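Local structure of endo-1,4-beta-mannanase (Eisenia fetida, 5Y6T) at residues Leu131-Ser136 / Met201-Ser206; Glu167-Val172 / Asn242-Asn247; Ala174-Gly179 / Phe183-Leu188; Ala193-Ser198 / Gly227-Arg232; Phe238-Tyr243 / Thr275-Leu280. The protein probably hydrolyses internal beta-1,4 linkages of mannan polysaccharides, as an endo-1,4-beta-mannanase of glycoside hydrolase family 5. All blocks are in the same frame, centred on the assembly; numbering follows the deposited sequence.

How the contacts relate
Contacts 1 to 5 gather round loops and helices on one part of the barrel. Contact 2 is the buried one: a tyrosine hydroxyl meets a carboxylate beside the barrel strands. Contact 1 sets the junction of two helices against a third and grades from aliphatic packing to water bridges and an aromatic-arginine pair toward the solvent. Contacts 2, 3 and 4 all draw on the long loop between strand 165-166 and helix 201-218; nearer the surface, contact 3 is rich in hydrogen bonds, contact 4 almost wholly aromatic. Contact 5 ties the loops after strands 223-228 and 262-266 together. Tyr-243, common to the segments of contacts 2 and 5, reaches Asp-184 of contact 3, while Glu-231 of contact 4 grips Ser-277 of contact 5.

Contact 1. Residues Leu131-Ser136 / Met201-Ser206; sequences LIYDDS and MQRLQS
Ile-132 opens the interface with its CG2 methyl. With CG2 anti to the backbone N (CG1 at chi1 -60°), that methyl rests against helix 201-218. It lies 3.9 Å from Arg-203 O, and at 4.2 Å the same Ile-132 CG2 reaches Leu-204 CD2; a branched aliphatic side chain suits this buried seam between two helices. The Ile-132 carbonyl, near the end of its helix, is joined to the other helix by a water, 2.6 Å from Ile-132 O and 2.7 Å from Arg-203 O. Tyr-133 follows on the exposed side. The conformer of Arg-203 given, one of two deposited, crosses the ring at about a right angle and lays CD over one face, though so close an approach is doubtful. Asp-134 breaks the helix and caps the next one: its OD1 takes Ser-136 OG at 2.8 Å, besides a weak bond from Ser-136 N and one from Lys-137 N. Asp-135 then reaches back through a second water, 2.9 Å from Asp-135 OD1 and 2.7 Å from Ser-206 OG. The kink between helices 126-133 and 135-152 is thus laid against the start of helix 201-218, with Phe-207 of that helix packing on Ile-132 and the loop residues Ile-199 and Pro-200 touching Tyr-133.

Contact 2. Residues Glu167-Val172 / Asn242-Asn247; sequences EPEGIV and NYYTDN
Tyr-244 and Glu-169 come from opposite directions, and the carboxylate stands nearly perpendicular to the phenol ring, their planes 84° apart. Tyr-244 OH donates to Glu-169 OE2 at 2.7 Å, meeting that oxygen from above the carboxylate plane, 45° out of it, while OE2 itself lies near the plane of the ring at its edge. The Glu-169 chain gets there by bending at chi2 (83°), which folds the acid round toward the tyrosine. Pro-168 closes in beside it, its CB 3.5 Å from Tyr-244 OH and its CG 4.2 Å from Tyr-244 CZ; the compact ring shields the phenol end. Behind the tyrosine, Asn-242 OD1 accepts Tyr-244 N in an Asx turn. Glu-167 and Pro-168 belong to the Asn-Glu-Pro motif at the C-terminal end of the fourth strand, whose glutamate is the acid/base in GH5 enzymes and so probably here. Glu-169 OE2 also bonds Ser-228 OG, and OE1 takes Trp-229 N, so a buried acid has several donors, which would probably favour its ionised form.

Contact 3. Residues Ala174-Gly179 / Phe183-Leu188; sequences AGVSDG and FDTQPL
This surface contact folds the long loop between strand 165-166 and helix 201-218 back on itself, an Asx turn at Asp-184 forming one corner. Asp-184 OD1 accepts Gln-186 N at 2.9 Å, while Asp-178 N reaches Asp-184 OD2 at 3.1 Å from above the carboxylate plane. With an alanine here, Asp-178 N and Gln-186 N would probably lose these acceptors and Arg-241, salt-bridged to OD1, its carboxylate. Thr-185 N gives a bond to Val-176 O at 2.9 Å, lying in the carbonyl plane. Thr-185 OG1, set between its backbone N and carbonyl carbon (chi1 59°), takes Val-176 N at 3.0 Å and also bonds Ser-173 O. Thr-185 O is approached from opposite faces, by Gly-175 N at 2.9 Å and by Leu-188 N. Gly-175 tolerates its positive phi because it lacks a side chain. Gln-186 NE2 donates to Ser-177 OG at 3.1 Å, the oxygen in the amide plane. An irregular loop is thus held by its Asx turn and by backbone bonds rather than by paired strands.

Contact 4. Residues Ala193-Ser198 / Gly227-Arg232; sequences AGWADS and GSWSER
Two different first torsions bring Trp-195 and Trp-229 together: Trp-195 holds CG between its backbone N and carbonyl carbon (chi1 61°), and Trp-229 sits at 108°, away from any staggered position. The pair belongs to the loops above a TIM barrel, the fold of GH5 enzymes, Trp-229 coming directly after strand 223-228. The indoles slide past each other in opposite directions, neither stacked nor edge-to-face, the Trp-195 six-membered ring and the Trp-229 five-membered ring inclined at 52°. Trp-195 CZ3 lies over one face of Trp-229, 3.6 Å from Trp-229 CD1. From the same side Ala-193 CB makes an off-centre CH-pi contact and comes 3.8 Å from Trp-229 CH2; its small methyl suits so close an approach. Trp-195 NE1 bonds Ala-121 O, fixing that indole, and a bound Tris molecule about 5 Å from its side chain is consistent with a place beside the substrate cleft. Replacing Trp-229 by alanine would probably open a gap beside Trp-195 and take away the surface on which Ala-193 rests. Behind Trp-229, Ser-230 OG stands 3.2 Å above the ring plane of Trp-229, on the opposite face, and receives Arg-232 N in an ST turn and Arg-232 NH1 at 3.1 Å.

Contact 5. Residues Phe238-Tyr243 / Thr275-Leu280; sequences FGWRNY and TSSSPL
Ser-277 is held by two aromatic side chains, each using a different part of it. Its hydroxyl lies between its own backbone N and carbonyl carbon (chi1 55°); this torsion turns OG to the N-H edge of Trp-240, while the backbone carries CB over the Phe-238 face. Trp-240 NE1 donates to Ser-277 OG at 2.9 Å with an N-H...O angle of 163°, the oxygen lying close to the indole plane. Against the other ring, Ser-277 CB sits 3.9 Å from the Phe-238 centroid in a CH-pi contact over the face, its closest approach being 3.7 Å to Phe-238 CG. Phe-238 and Trp-240 both have CG anti to the carbonyl carbon (chi1 near -60°), yet one offers its face and the other its N-H edge. Gly-239 between them has backbone angles at which a CB would strike the preceding carbonyl. A small residue suits position 277 too, in a type I turn from Thr-275 to Ser-278, with Ser-278 N bonded to Thr-275 O. Glu-231 OE2 is a further partner of Ser-277 OG and also takes Thr-275 OG1. Because OG accepts from the indole N-H, the hydroxyl probably donates a hydrogen bond to Glu-231 OE2.

Contact 1. Residues Leu131-Ser136 / Met201-Ser206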
# COMPACT_ATOMS: atom_id res chain seq x y z
N LEU A 131 2.18 -16.25 -11.42
CA LEU A 131 0.85 -16.00 -10.81
C LEU A 131 0.06 -14.93 -11.56
O LEU A 131 -1.17 -14.95 -11.53
CB LEU A 131 0.96 -15.61 -9.39
CG LEU A 131 1.65 -16.58 -8.44
CD1 LEU A 131 1.61 -16.05 -7.03
CD2 LEU A 131 1.04 -17.99 -8.57
N ILE A 132 0.77 -14.00 -12.16
CA ILE A 132 0.13 -12.92 -12.93
C ILE A 132 -0.40 -13.40 -14.23
O ILE A 132 -1.35 -12.84 -14.80
CB ILE A 132 1.13 -11.75 -13.11
CG1 ILE A 132 1.60 -11.18 -11.75
CG2 ILE A 132 0.47 -10.62 -13.88
CD1 ILE A 132 2.74 -10.19 -11.82
N TYR A 133 0.22 -14.42 -14.79
CA TYR A 133 -0.14 -14.98 -16.07
C TYR A 133 -0.98 -16.25 -16.06
O TYR A 133 -1.53 -16.64 -17.07
CB TYR A 133 1.08 -15.25 -16.93
CG TYR A 133 1.68 -14.01 -17.53
CD1 TYR A 133 2.57 -13.23 -16.80
CD2 TYR A 133 1.37 -13.61 -18.81
CE1 TYR A 133 3.16 -12.10 -17.34
CE2 TYR A 133 1.94 -12.44 -19.35
CZ TYR A 133 2.86 -11.72 -18.60
OH TYR A 133 3.45 -10.54 -19.15
N ASP A 134 -1.02 -16.98 -14.95
CA ASP A 134 -1.69 -18.28 -14.97
C ASP A 134 -2.71 -18.30 -13.81
O ASP A 134 -2.36 -18.43 -12.61
CB ASP A 134 -0.60 -19.35 -14.87
CG ASP A 134 -1.13 -20.77 -14.77
OD1 ASP A 134 -2.29 -20.98 -14.40
OD2 ASP A 134 -0.32 -21.68 -15.07
N ASP A 135 -3.98 -18.16 -14.15
CA ASP A 135 -5.03 -18.11 -13.16
C ASP A 135 -5.12 -19.35 -12.30
O ASP A 135 -5.60 -19.29 -11.17
CB ASP A 135 -6.37 -17.84 -13.85
CG ASP A 135 -6.57 -16.35 -14.16
OD1 ASP A 135 -5.79 -15.48 -13.64
OD2 ASP A 135 -7.54 -16.02 -14.92
N SER A 136 -4.77 -20.51 -12.86
CA SER A 136 -4.79 -21.75 -12.05
C SER A 136 -3.79 -21.67 -10.90
O SER A 136 -4.09 -22.05 -9.76
CB SER A 136 -4.55 -23.00 -12.95
OG SER A 136 -3.18 -23.35 -13.10
N MET A 201 -1.05 -4.15 -18.76
CA MET A 201 -1.90 -3.60 -17.72
C MET A 201 -3.08 -4.47 -17.35
O MET A 201 -3.38 -4.67 -16.15
CB MET A 201 -2.37 -2.18 -18.13
CG MET A 201 -3.28 -1.56 -17.07
SD MET A 201 -2.53 -1.27 -15.46
CE MET A 201 -1.65 0.25 -15.78
N GLN A 202 -3.77 -5.02 -18.36
CA GLN A 202 -4.90 -5.91 -18.07
C GLN A 202 -4.54 -7.05 -17.13
O GLN A 202 -5.39 -7.40 -16.25
CB GLN A 202 -5.48 -6.45 -19.35
CG GLN A 202 -6.69 -7.35 -19.12
CD GLN A 202 -6.39 -8.81 -18.97
OE1 GLN A 202 -5.40 -9.34 -19.52
NE2 GLN A 202 -7.27 -9.49 -18.23
N ARG A 203 -3.32 -7.64 -17.26
CA ARG A 203 -2.94 -8.75 -16.39
C ARG A 203 -2.69 -8.29 -14.94
O ARG A 203 -3.04 -9.00 -13.98
CB ARG A 203 -1.74 -9.50 -16.96
CG ARG A 203 -2.02 -10.17 -18.29
CD ARG A 203 -0.86 -11.10 -18.63
NE ARG A 203 -1.04 -11.92 -19.84
CZ ARG A 203 -1.66 -13.11 -19.87
NH1 ARG A 203 -2.20 -13.64 -18.78
NH2 ARG A 203 -1.69 -13.79 -21.00
N LEU A 204 -2.13 -7.07 -14.79
CA LEU A 204 -1.90 -6.48 -13.46
C LEU A 204 -3.21 -6.18 -12.78
O LEU A 204 -3.41 -6.53 -11.59
CB LEU A 204 -1.03 -5.25 -13.54
CG LEU A 204 0.37 -5.54 -14.10
CD1 LEU A 204 1.14 -4.24 -14.30
CD2 LEU A 204 1.18 -6.49 -13.22
N GLN A 205 -4.10 -5.52 -13.52
CA GLN A 205 -5.44 -5.29 -13.01
C GLN A 205 -6.18 -6.54 -12.62
O GLN A 205 -6.89 -6.56 -11.60
CB GLN A 205 -6.28 -4.47 -13.99
CG GLN A 205 -5.80 -3.03 -14.21
CD GLN A 205 -6.37 -2.46 -15.51
OE1 GLN A 205 -6.40 -3.13 -16.58
NE2 GLN A 205 -6.75 -1.20 -15.47
N SER A 206 -6.15 -7.56 -13.49
CA SER A 206 -6.80 -8.85 -13.17
C SER A 206 -6.26 -9.44 -11.87
O SER A 206 -7.01 -9.86 -11.02
CB SER A 206 -6.67 -9.79 -14.38
OG SER A 206 -7.36 -11.01 -14.10
O HOH W 1 -3.40 -11.68 -13.77
O HOH W 2 -5.61 -12.66 -12.97

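Contact 2. Residues Glu167-Val172 / Asn242-Asn247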
# COMPACT_ATOMS: atom_id res chain seq x y z
N GLU A 167 3.15 -0.22 -6.35
CA GLU A 167 3.60 0.32 -7.67
C GLU A 167 3.55 -0.72 -8.81
O GLU A 167 4.55 -1.04 -9.41
CB GLU A 167 5.00 0.90 -7.51
CG GLU A 167 5.01 2.05 -6.51
CD GLU A 167 6.32 2.82 -6.40
OE1 GLU A 167 7.34 2.36 -7.03
OE2 GLU A 167 6.30 3.87 -5.73
N PRO A 168 2.36 -1.16 -9.21
CA PRO A 168 2.25 -2.03 -10.37
C PRO A 168 2.85 -1.45 -11.60
O PRO A 168 3.24 -2.19 -12.50
CB PRO A 168 0.75 -2.20 -10.55
CG PRO A 168 0.14 -1.87 -9.21
CD PRO A 168 1.04 -0.83 -8.63
N GLU A 169 2.91 -0.13 -11.67
CA GLU A 169 3.42 0.52 -12.87
C GLU A 169 4.88 0.30 -13.09
O GLU A 169 5.39 0.50 -14.20
CB GLU A 169 3.10 2.01 -12.84
CG GLU A 169 1.64 2.28 -12.59
CD GLU A 169 1.23 2.26 -11.12
OE1 GLU A 169 2.14 2.35 -10.24
OE2 GLU A 169 0.02 2.20 -10.89
N GLY A 170 5.59 -0.12 -12.04
CA GLY A 170 6.98 -0.58 -12.25
C GLY A 170 7.14 -1.74 -13.18
O GLY A 170 8.19 -1.84 -13.84
N ILE A 171 6.10 -2.59 -13.33
CA ILE A 171 6.25 -3.79 -14.11
C ILE A 171 5.32 -3.78 -15.32
O ILE A 171 5.08 -4.83 -15.91
CB ILE A 171 6.08 -5.05 -13.26
CG1 ILE A 171 4.78 -5.08 -12.44
CG2 ILE A 171 7.34 -5.20 -12.40
CD1 ILE A 171 4.61 -6.36 -11.62
N VAL A 172 4.70 -2.63 -15.61
CA VAL A 172 3.71 -2.53 -16.69
C VAL A 172 4.35 -2.09 -18.00
O VAL A 172 5.32 -1.36 -18.03
CB VAL A 172 2.54 -1.60 -16.34
CG1 VAL A 172 2.90 -0.13 -16.50
CG2 VAL A 172 1.29 -1.92 -17.18
N ASN A 242 -7.03 6.72 -14.46
CA ASN A 242 -7.16 5.93 -13.24
C ASN A 242 -7.40 4.45 -13.54
O ASN A 242 -8.51 4.04 -13.96
CB ASN A 242 -8.24 6.50 -12.32
CG ASN A 242 -8.25 5.85 -10.96
OD1 ASN A 242 -7.64 4.82 -10.72
ND2 ASN A 242 -8.93 6.47 -10.03
N TYR A 243 -6.36 3.66 -13.38
CA TYR A 243 -6.37 2.26 -13.77
C TYR A 243 -6.96 1.37 -12.72
O TYR A 243 -7.16 0.20 -12.96
CB TYR A 243 -4.96 1.82 -14.12
CG TYR A 243 -4.50 2.45 -15.34
CD1 TYR A 243 -4.86 1.95 -16.60
CD2 TYR A 243 -3.66 3.57 -15.29
CE1 TYR A 243 -4.45 2.59 -17.73
CE2 TYR A 243 -3.23 4.23 -16.45
CZ TYR A 243 -3.63 3.70 -17.69
OH TYR A 243 -3.21 4.34 -18.85
N TYR A 244 -7.33 1.92 -11.56
CA TYR A 244 -7.72 1.04 -10.43
C TYR A 244 -9.11 1.40 -9.91
O TYR A 244 -9.48 1.06 -8.79
CB TYR A 244 -6.65 1.10 -9.29
CG TYR A 244 -5.27 0.86 -9.85
CD1 TYR A 244 -4.87 -0.40 -10.16
CD2 TYR A 244 -4.45 1.92 -10.23
CE1 TYR A 244 -3.66 -0.64 -10.78
CE2 TYR A 244 -3.22 1.67 -10.79
CZ TYR A 244 -2.81 0.39 -11.06
OH TYR A 244 -1.56 0.18 -11.68
N THR A 245 -9.90 2.02 -10.78
CA THR A 245 -11.31 2.21 -10.52
C THR A 245 -12.02 0.88 -10.45
O THR A 245 -11.55 -0.11 -10.98
CB THR A 245 -11.98 3.04 -11.62
OG1 THR A 245 -11.87 2.32 -12.85
CG2 THR A 245 -11.29 4.42 -11.75
N ASP A 246 -13.21 0.88 -9.84
CA ASP A 246 -14.04 -0.34 -9.78
C ASP A 246 -14.28 -0.86 -11.17
O ASP A 246 -14.11 -2.04 -11.44
CB ASP A 246 -15.39 -0.07 -9.13
CG ASP A 246 -15.29 0.38 -7.70
OD1 ASP A 246 -14.21 0.60 -7.11
OD2 ASP A 246 -16.35 0.46 -7.09
N ASN A 247 -14.60 0.04 -12.11
CA ASN A 247 -14.92 -0.42 -13.42
C ASN A 247 -13.69 -1.06 -14.11
O ASN A 247 -13.86 -2.12 -14.66
CB ASN A 247 -15.46 0.69 -14.30
CG ASN A 247 -15.82 0.20 -15.67
OD1 ASN A 247 -16.86 -0.44 -15.85
ND2 ASN A 247 -14.93 0.43 -16.62

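Contact 3. Residues Ala174-Gly179 / Phe183-Leu188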
# COMPACT_ATOMS: atom_id res chain seq x y z
N ALA A 174 4.16 0.23 -20.59
CA ALA A 174 3.69 1.63 -20.72
C ALA A 174 3.67 2.08 -22.17
O ALA A 174 4.45 1.63 -22.98
CB ALA A 174 4.53 2.55 -19.86
N GLY A 175 2.82 3.04 -22.52
CA GLY A 175 2.83 3.59 -23.87
C GLY A 175 2.20 2.67 -24.92
O GLY A 175 2.62 2.68 -26.07
N VAL A 176 1.27 1.79 -24.53
CA VAL A 176 0.68 0.79 -25.46
C VAL A 176 -0.80 1.08 -25.61
O VAL A 176 -1.52 1.22 -24.62
CB VAL A 176 0.86 -0.62 -24.88
CG1 VAL A 176 0.18 -1.74 -25.67
CG2 VAL A 176 2.37 -0.88 -24.69
N SER A 177 -1.23 1.26 -26.85
CA SER A 177 -2.63 1.48 -27.18
C SER A 177 -3.50 0.24 -26.97
O SER A 177 -3.06 -0.89 -27.12
CB SER A 177 -2.78 1.90 -28.65
OG SER A 177 -2.24 3.19 -28.84
N ASP A 178 -4.76 0.49 -26.68
CA ASP A 178 -5.73 -0.54 -26.57
C ASP A 178 -7.05 0.07 -26.90
O ASP A 178 -7.34 1.26 -26.55
CB ASP A 178 -5.82 -1.19 -25.18
CG ASP A 178 -6.35 -2.63 -25.26
OD1 ASP A 178 -5.54 -3.58 -25.58
OD2 ASP A 178 -7.54 -2.90 -24.98
N GLY A 179 -7.91 -0.76 -27.48
CA GLY A 179 -9.33 -0.45 -27.66
C GLY A 179 -10.13 -0.27 -26.39
O GLY A 179 -11.08 0.53 -26.35
N PHE A 183 -7.23 -0.58 -20.36
CA PHE A 183 -5.98 -1.36 -20.62
C PHE A 183 -4.97 -0.57 -21.43
O PHE A 183 -3.86 -1.00 -21.61
CB PHE A 183 -6.33 -2.67 -21.36
CG PHE A 183 -7.39 -3.47 -20.72
CD1 PHE A 183 -7.72 -3.40 -19.39
CD2 PHE A 183 -8.12 -4.34 -21.50
CE1 PHE A 183 -8.75 -4.13 -18.85
CE2 PHE A 183 -9.13 -5.12 -20.97
CZ PHE A 183 -9.48 -4.97 -19.64
N ASP A 184 -5.36 0.60 -21.87
CA ASP A 184 -4.57 1.45 -22.74
C ASP A 184 -3.64 2.23 -21.82
O ASP A 184 -4.08 2.97 -20.95
CB ASP A 184 -5.50 2.34 -23.55
CG ASP A 184 -4.73 3.33 -24.42
OD1 ASP A 184 -3.90 4.07 -23.88
OD2 ASP A 184 -5.00 3.37 -25.65
N THR A 185 -2.33 2.10 -22.03
CA THR A 185 -1.31 2.81 -21.27
C THR A 185 -0.58 3.98 -21.98
O THR A 185 0.47 4.40 -21.55
CB THR A 185 -0.25 1.86 -20.68
OG1 THR A 185 0.37 1.16 -21.76
CG2 THR A 185 -0.90 0.83 -19.71
N GLN A 186 -1.21 4.51 -23.02
CA GLN A 186 -0.69 5.72 -23.68
C GLN A 186 -0.58 6.89 -22.70
O GLN A 186 0.41 7.62 -22.74
CB GLN A 186 -1.43 6.07 -24.96
CG GLN A 186 -1.23 5.05 -26.06
CD GLN A 186 0.20 4.97 -26.57
OE1 GLN A 186 1.13 5.56 -26.01
NE2 GLN A 186 0.39 4.22 -27.67
N PRO A 187 -1.48 7.02 -21.73
CA PRO A 187 -1.21 8.13 -20.75
C PRO A 187 0.05 8.01 -19.92
O PRO A 187 0.50 9.00 -19.37
CB PRO A 187 -2.47 8.12 -19.86
CG PRO A 187 -3.52 7.50 -20.72
CD PRO A 187 -2.80 6.45 -21.53
N LEU A 188 0.61 6.81 -19.83
CA LEU A 188 1.87 6.56 -19.22
C LEU A 188 3.10 6.63 -20.14
O LEU A 188 4.21 6.43 -19.67
CB LEU A 188 1.88 5.16 -18.50
CG LEU A 188 0.71 4.97 -17.54
CD1 LEU A 188 0.78 3.65 -16.78
CD2 LEU A 188 0.55 6.14 -16.54

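Contact 4. Residues Ala193-Ser198 / Gly227-Arg232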
# COMPACT_ATOMS: atom_id res chain seq x y z
N ALA A 193 7.39 4.70 -16.33
CA ALA A 193 6.74 3.41 -15.97
C ALA A 193 7.35 2.24 -16.73
O ALA A 193 7.83 2.37 -17.87
CB ALA A 193 5.24 3.49 -16.20
N GLY A 194 7.30 1.07 -16.12
CA GLY A 194 7.82 -0.14 -16.78
C GLY A 194 9.32 -0.31 -16.66
O GLY A 194 9.95 -0.98 -17.47
N TRP A 195 9.89 0.25 -15.61
CA TRP A 195 11.36 0.14 -15.41
C TRP A 195 11.79 -1.28 -15.04
O TRP A 195 12.94 -1.66 -15.21
CB TRP A 195 11.83 1.10 -14.32
CG TRP A 195 11.24 0.89 -12.94
CD1 TRP A 195 11.72 0.07 -11.96
CD2 TRP A 195 10.07 1.51 -12.39
NE1 TRP A 195 10.98 0.17 -10.85
CE2 TRP A 195 9.94 1.05 -11.08
CE3 TRP A 195 9.17 2.51 -12.85
CZ2 TRP A 195 8.91 1.48 -10.22
CZ3 TRP A 195 8.13 2.86 -12.05
CH2 TRP A 195 7.99 2.34 -10.73
N ALA A 196 10.88 -2.08 -14.48
CA ALA A 196 11.25 -3.40 -13.99
C ALA A 196 10.69 -4.60 -14.82
O ALA A 196 11.15 -5.71 -14.66
CB ALA A 196 10.84 -3.52 -12.52
N ASP A 197 9.62 -4.40 -15.60
CA ASP A 197 9.14 -5.44 -16.50
C ASP A 197 8.10 -4.75 -17.41
O ASP A 197 7.91 -3.53 -17.28
CB ASP A 197 8.56 -6.65 -15.76
CG ASP A 197 9.25 -7.96 -16.09
OD1 ASP A 197 10.09 -8.02 -17.01
OD2 ASP A 197 8.95 -8.95 -15.38
N SER A 198 7.51 -5.52 -18.30
CA SER A 198 6.60 -5.06 -19.36
C SER A 198 5.38 -5.97 -19.44
O SER A 198 5.06 -6.53 -20.49
CB SER A 198 7.30 -5.05 -20.73
OG SER A 198 8.56 -4.42 -20.67
N GLY A 227 -1.09 1.18 -4.06
CA GLY A 227 -0.19 2.29 -4.09
C GLY A 227 0.43 2.46 -5.48
O GLY A 227 1.36 1.74 -5.85
N SER A 228 -0.01 3.46 -6.26
CA SER A 228 0.61 3.71 -7.56
C SER A 228 1.89 4.59 -7.40
O SER A 228 2.01 5.36 -6.45
CB SER A 228 -0.31 4.42 -8.61
OG SER A 228 -1.28 3.49 -9.05
N TRP A 229 2.80 4.45 -8.35
CA TRP A 229 4.08 5.12 -8.23
C TRP A 229 4.03 6.64 -8.46
O TRP A 229 4.94 7.35 -8.07
CB TRP A 229 5.07 4.47 -9.17
CG TRP A 229 5.46 5.27 -10.41
CD1 TRP A 229 6.72 5.80 -10.64
CD2 TRP A 229 4.68 5.54 -11.60
NE1 TRP A 229 6.74 6.36 -11.89
CE2 TRP A 229 5.53 6.20 -12.51
CE3 TRP A 229 3.37 5.25 -12.01
CZ2 TRP A 229 5.08 6.64 -13.76
CZ3 TRP A 229 2.93 5.69 -13.24
CH2 TRP A 229 3.80 6.37 -14.13
N SER A 230 2.94 7.13 -9.02
CA SER A 230 2.70 8.58 -9.25
C SER A 230 1.17 8.72 -9.48
O SER A 230 0.44 7.72 -9.53
CB SER A 230 3.49 9.02 -10.48
OG SER A 230 2.88 8.57 -11.65
N GLU A 231 0.71 9.97 -9.54
CA GLU A 231 -0.68 10.28 -9.79
C GLU A 231 -1.10 9.80 -11.17
O GLU A 231 -2.30 9.73 -11.42
CB GLU A 231 -0.94 11.80 -9.68
CG GLU A 231 -0.24 12.64 -10.78
CD GLU A 231 1.20 13.07 -10.45
OE1 GLU A 231 1.86 12.46 -9.58
OE2 GLU A 231 1.66 13.99 -11.20
N ARG A 232 -0.14 9.54 -12.08
CA ARG A 232 -0.45 9.30 -13.46
C ARG A 232 -1.30 8.08 -13.72
O ARG A 232 -1.90 7.96 -14.79
CB ARG A 232 0.83 9.16 -14.28
CG ARG A 232 1.76 10.37 -14.26
CD ARG A 232 2.92 10.02 -15.17
NE ARG A 232 4.04 10.95 -15.12
CZ ARG A 232 5.05 10.96 -14.24
NH1 ARG A 232 5.08 10.17 -13.17
NH2 ARG A 232 6.02 11.87 -14.41

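Contact 5. Residues Phe238-Tyr243 / Thr275-Leu280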
# COMPACT_ATOMS: atom_id res chain seq x y z
N PHE A 238 -6.03 15.80 -15.33
CA PHE A 238 -4.67 16.21 -15.68
C PHE A 238 -4.06 15.45 -16.86
O PHE A 238 -2.83 15.42 -17.02
CB PHE A 238 -3.70 16.09 -14.46
CG PHE A 238 -4.06 16.94 -13.29
CD1 PHE A 238 -3.74 18.31 -13.28
CD2 PHE A 238 -4.66 16.40 -12.18
CE1 PHE A 238 -4.06 19.09 -12.18
CE2 PHE A 238 -4.95 17.15 -11.07
CZ PHE A 238 -4.66 18.51 -11.08
N GLY A 239 -4.91 14.84 -17.68
CA GLY A 239 -4.44 14.06 -18.82
C GLY A 239 -4.03 12.66 -18.49
O GLY A 239 -3.49 11.92 -19.33
N TRP A 240 -4.26 12.24 -17.24
CA TRP A 240 -3.85 10.93 -16.78
C TRP A 240 -4.97 9.92 -16.90
O TRP A 240 -6.01 10.24 -17.46
CB TRP A 240 -3.29 10.97 -15.34
CG TRP A 240 -2.16 11.99 -15.17
CD1 TRP A 240 -2.13 12.97 -14.21
CD2 TRP A 240 -0.95 12.14 -15.93
NE1 TRP A 240 -0.96 13.70 -14.33
CE2 TRP A 240 -0.24 13.22 -15.39
CE3 TRP A 240 -0.37 11.42 -17.02
CZ2 TRP A 240 1.00 13.65 -15.90
CZ3 TRP A 240 0.87 11.85 -17.51
CH2 TRP A 240 1.54 12.95 -16.93
N ARG A 241 -4.81 8.71 -16.38
CA ARG A 241 -5.91 7.78 -16.30
C ARG A 241 -5.88 7.05 -14.95
O ARG A 241 -4.81 6.75 -14.41
CB ARG A 241 -5.77 6.75 -17.44
CG ARG A 241 -6.80 5.60 -17.40
CD ARG A 241 -6.90 4.85 -18.73
NE ARG A 241 -7.47 5.74 -19.74
CZ ARG A 241 -7.04 5.89 -21.00
NH1 ARG A 241 -6.07 5.17 -21.46
NH2 ARG A 241 -7.61 6.78 -21.79
N ASN A 242 -7.03 6.72 -14.46
CA ASN A 242 -7.16 5.93 -13.24
C ASN A 242 -7.40 4.45 -13.54
O ASN A 242 -8.51 4.04 -13.96
CB ASN A 242 -8.24 6.50 -12.32
CG ASN A 242 -8.25 5.85 -10.96
OD1 ASN A 242 -7.64 4.82 -10.72
ND2 ASN A 242 -8.93 6.47 -10.03
N TYR A 243 -6.36 3.66 -13.38
CA TYR A 243 -6.37 2.26 -13.77
C TYR A 243 -6.96 1.37 -12.72
O TYR A 243 -7.16 0.20 -12.96
CB TYR A 243 -4.96 1.82 -14.12
CG TYR A 243 -4.50 2.45 -15.34
CD1 TYR A 243 -4.86 1.95 -16.60
CD2 TYR A 243 -3.66 3.57 -15.29
CE1 TYR A 243 -4.45 2.59 -17.73
CE2 TYR A 243 -3.23 4.23 -16.45
CZ TYR A 243 -3.63 3.70 -17.69
OH TYR A 243 -3.21 4.34 -18.85
N THR A 275 6.28 16.66 -10.63
CA THR A 275 5.24 16.97 -11.62
C THR A 275 4.28 18.02 -11.11
O THR A 275 3.99 18.13 -9.89
CB THR A 275 4.42 15.70 -11.93
OG1 THR A 275 4.04 15.07 -10.70
CG2 THR A 275 5.24 14.72 -12.76
N SER A 276 3.72 18.79 -12.04
CA SER A 276 2.79 19.86 -11.66
C SER A 276 1.47 19.29 -11.08
O SER A 276 0.76 20.01 -10.38
CB SER A 276 2.57 20.81 -12.84
OG SER A 276 2.00 20.07 -13.92
N SER A 277 1.20 18.00 -11.33
CA SER A 277 0.02 17.32 -10.85
C SER A 277 0.33 16.36 -9.64
O SER A 277 -0.53 15.57 -9.25
CB SER A 277 -0.62 16.53 -12.00
OG SER A 277 0.33 15.65 -12.58
N SER A 278 1.53 16.50 -9.07
CA SER A 278 1.93 15.78 -7.86
C SER A 278 0.93 16.03 -6.75
O SER A 278 0.52 17.21 -6.54
CB SER A 278 3.29 16.25 -7.36
OG SER A 278 3.56 15.67 -6.09
N PRO A 279 0.60 14.97 -5.97
CA PRO A 279 -0.29 15.20 -4.85
C PRO A 279 0.27 16.07 -3.76
O PRO A 279 -0.52 16.58 -2.92
CB PRO A 279 -0.64 13.81 -4.35
CG PRO A 279 0.55 12.94 -4.74
CD PRO A 279 0.97 13.53 -6.07
N LEU A 280 1.58 16.28 -3.74
CA LEU A 280 2.12 17.30 -2.84
C LEU A 280 2.04 18.74 -3.36
O LEU A 280 2.27 19.68 -2.59
CB LEU A 280 3.54 16.95 -2.48
CG LEU A 280 3.74 15.79 -1.51
CD1 LEU A 280 5.20 15.44 -1.40
CD2 LEU A 280 3.19 16.12 -0.11